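Local coordinates for protein (S)-ureidoglycine--glyoxylate transaminase (Bacillus subtilis, PDB 3ISL) that transfers the amino group of (S)-ureidoglycine to glyoxylate, giving oxalurate and glycine in purine catabolism, with pyridoxal 5'-phosphate as cofactor, at residues L284-L288 against E289-E293. Residues are numbered along the deposited sequence; the frame is centred on the assembly and turned at random.
Sequences LEEGL and ETRFE
E286 and R291 form a salt bridge over the corner between two consecutive helices, with E286 OE1 2.8 Å from R291 NH1. The acid sends its CG anti to the backbone N (chi1 -173°) and stays extended, which carries the carboxylate across the R291 chain, with OE1 against its CG and CD. The two side chains run roughly perpendicular, and the carboxylate and guanidinium planes are 80° apart. NH1 meets OE1 close to the line of its C-O bond, but OE1 sits 30° out of the guanidinium plane, giving a bent N-H...O angle. That same OE1 is shared with R294, whose guanidinium end lies close to that of R291. An alanine here would probably leave these two neighbouring positive charges without their shared carboxylate. R291 also donates from NE to G178 O and from NH2 to C199 O; its side chain is about 9 Å from that of K198, the lysine that carries the cofactor in the enzyme but is not joined to it in this structure.

A tight break at G287 separates helix 270-286 from helix 288-308 in this class-V aminotransferase. G287 has a positive phi and serves as N-cap residue of the second helix. A side chain at these backbone angles would jam against the carbonyl O of E286. Main-chain bonds start the new helix: R291 N donates to G287 O at 2.6 Å, and F292 N to L288 O at 2.7 Å.

L288 and F292 extend together in one direction, with L288 CB 4.0 Å from F292 CZ, and both also touch Q58. The carbonyl O of L288 lies over one face of the F292 ring, 3.2 Å above its plane and displaced from the ring centre.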
ATOM      1  N   LEU A 284       0.809  22.441   4.937  1.00 17.45           N
ATOM      2  CA  LEU A 284      -0.095  23.575   4.890  1.00 18.94           C
ATOM      3  C   LEU A 284       0.159  24.552   6.035  1.00 18.40           C
ATOM      4  O   LEU A 284      -0.150  25.701   5.894  1.00 18.50           O
ATOM      5  CB  LEU A 284      -1.539  23.043   4.909  1.00 18.33           C
ATOM      6  CG  LEU A 284      -2.269  22.846   3.568  1.00 22.16           C
ATOM      7  CD1 LEU A 284      -1.523  23.023   2.152  1.00 18.68           C
ATOM      8  CD2 LEU A 284      -3.163  21.687   3.571  1.00 16.99           C
ATOM      9  N   GLU A 285       0.686  24.094   7.182  1.00 19.62           N
ATOM     10  CA  GLU A 285       0.971  25.001   8.261  1.00 20.15           C
ATOM     11  C   GLU A 285       2.191  25.820   7.922  1.00 21.03           C
ATOM     12  O   GLU A 285       2.244  26.998   8.263  1.00 19.34           O
ATOM     13  CB  GLU A 285       1.158  24.316   9.604  1.00 20.01           C
ATOM     14  CG  GLU A 285      -0.092  23.529  10.056  1.00 26.30           C
ATOM     15  CD  GLU A 285      -0.012  22.980  11.499  1.00 29.67           C
ATOM     16  OE1 GLU A 285       1.109  22.938  12.053  1.00 26.95           O
ATOM     17  OE2 GLU A 285      -1.101  22.619  12.077  1.00 29.24           O
ATOM     18  N   GLU A 286       3.166  25.185   7.253  1.00 20.77           N
ATOM     19  CA  GLU A 286       4.298  25.886   6.736  1.00 19.42           C
ATOM     20  C   GLU A 286       3.878  26.950   5.709  1.00 20.99           C
ATOM     21  O   GLU A 286       4.345  28.116   5.742  1.00 19.08           O
ATOM     22  CB  GLU A 286       5.343  24.913   6.152  1.00 18.76           C
ATOM     23  CG  GLU A 286       6.666  25.697   5.760  1.00 17.89           C
ATOM     24  CD  GLU A 286       7.829  24.805   5.340  1.00 18.48           C
ATOM     25  OE1 GLU A 286       7.623  23.576   5.216  1.00 15.61           O
ATOM     26  OE2 GLU A 286       8.997  25.303   5.151  1.00 18.12           O
ATOM     27  N   GLY A 287       2.961  26.588   4.816  1.00 19.82           N
ATOM     28  CA  GLY A 287       2.655  27.487   3.733  1.00 19.58           C
ATOM     29  C   GLY A 287       3.360  26.945   2.504  1.00 19.36           C
ATOM     30  O   GLY A 287       4.613  26.746   2.506  1.00 19.46           O
ATOM     31  N   LEU A 288       2.576  26.717   1.438  1.00 18.93           N
ATOM     32  CA  LEU A 288       3.126  26.189   0.203  1.00 19.99           C
ATOM     33  C   LEU A 288       4.248  27.098  -0.340  1.00 18.97           C
ATOM     34  O   LEU A 288       5.394  26.655  -0.537  1.00 18.71           O
ATOM     35  CB  LEU A 288       2.006  26.009  -0.841  1.00 19.72           C
ATOM     36  CG  LEU A 288       1.091  24.814  -0.629  1.00 24.19           C
ATOM     37  CD1 LEU A 288       0.178  24.670  -1.861  1.00 25.48           C
ATOM     38  CD2 LEU A 288       1.946  23.570  -0.464  1.00 23.30           C
ATOM     39  N   GLU A 289       3.957  28.383  -0.545  1.00 19.39           N
ATOM     40  CA  GLU A 289       5.000  29.288  -1.065  1.00 19.28           C
ATOM     41  C   GLU A 289       6.248  29.425  -0.153  1.00 19.77           C
ATOM     42  O   GLU A 289       7.369  29.307  -0.644  1.00 16.80           O
ATOM     43  CB  GLU A 289       4.423  30.648  -1.495  1.00 20.61           C
ATOM     44  CG  GLU A 289       4.528  30.849  -3.031  1.00 28.94           C
ATOM     45  CD  GLU A 289       3.265  30.564  -3.754  1.00 38.00           C
ATOM     46  OE1 GLU A 289       2.852  29.406  -3.778  1.00 42.59           O
ATOM     47  OE2 GLU A 289       2.664  31.508  -4.341  1.00 45.73           O
ATOM     48  N   THR A 290       6.041  29.574   1.173  1.00 19.98           N
ATOM     49  CA  THR A 290       7.109  29.492   2.178  1.00 20.10           C
ATOM     50  C   THR A 290       7.865  28.177   2.053  1.00 19.41           C
ATOM     51  O   THR A 290       9.092  28.152   1.969  1.00 19.53           O
ATOM     52  CB  THR A 290       6.535  29.628   3.619  1.00 20.24           C
ATOM     53  OG1 THR A 290       5.812  30.833   3.689  1.00 23.07           O
ATOM     54  CG2 THR A 290       7.619  29.675   4.723  1.00 23.04           C
ATOM     55  N   ARG A 291       7.148  27.058   2.037  1.00 19.21           N
ATOM     56  CA  ARG A 291       7.815  25.794   1.839  1.00 18.44           C
ATOM     57  C   ARG A 291       8.617  25.712   0.550  1.00 17.19           C
ATOM     58  O   ARG A 291       9.727  25.204   0.588  1.00 18.13           O
ATOM     59  CB  ARG A 291       6.816  24.625   1.938  1.00 16.20           C
ATOM     60  CG  ARG A 291       7.435  23.306   1.907  1.00 16.03           C
ATOM     61  CD  ARG A 291       6.399  22.304   2.402  1.00 18.84           C
ATOM     62  NE  ARG A 291       6.836  20.912   2.516  1.00 16.18           N
ATOM     63  CZ  ARG A 291       7.011  20.276   3.696  1.00 17.67           C
ATOM     64  NH1 ARG A 291       6.847  20.931   4.837  1.00 16.46           N
ATOM     65  NH2 ARG A 291       7.323  18.983   3.732  1.00 14.53           N
ATOM     66  N   PHE A 292       8.095  26.186  -0.580  1.00 18.05           N
ATOM     67  CA  PHE A 292       8.922  26.125  -1.821  1.00 18.37           C
ATOM     68  C   PHE A 292      10.178  26.979  -1.726  1.00 20.06           C
ATOM     69  O   PHE A 292      11.267  26.595  -2.233  1.00 20.36           O
ATOM     70  CB  PHE A 292       8.156  26.569  -3.085  1.00 18.31           C
ATOM     71  CG  PHE A 292       6.801  25.872  -3.297  1.00 17.97           C
ATOM     72  CD1 PHE A 292       6.584  24.539  -2.896  1.00 18.44           C
ATOM     73  CD2 PHE A 292       5.758  26.562  -3.918  1.00 16.04           C
ATOM     74  CE1 PHE A 292       5.337  23.911  -3.079  1.00 14.32           C
ATOM     75  CE2 PHE A 292       4.497  25.930  -4.112  1.00 18.82           C
ATOM     76  CZ  PHE A 292       4.311  24.597  -3.723  1.00 16.70           C
ATOM     77  N   GLU A 293      10.026  28.160  -1.118  1.00 19.80           N
ATOM     78  CA  GLU A 293      11.167  29.066  -0.903  1.00 21.51           C
ATOM     79  C   GLU A 293      12.198  28.421   0.070  1.00 19.87           C
ATOM     80  O   GLU A 293      13.420  28.511  -0.138  1.00 19.37           O
ATOM     81  CB  GLU A 293      10.688  30.442  -0.376  1.00 21.71           C
ATOM     82  CG  GLU A 293      11.839  31.261   0.202  1.00 28.48           C
ATOM     83  CD  GLU A 293      12.827  31.666  -0.890  1.00 39.08           C
ATOM     84  OE1 GLU A 293      14.052  31.810  -0.610  1.00 41.92           O
ATOM     85  OE2 GLU A 293      12.362  31.840  -2.051  1.00 43.30           O
TER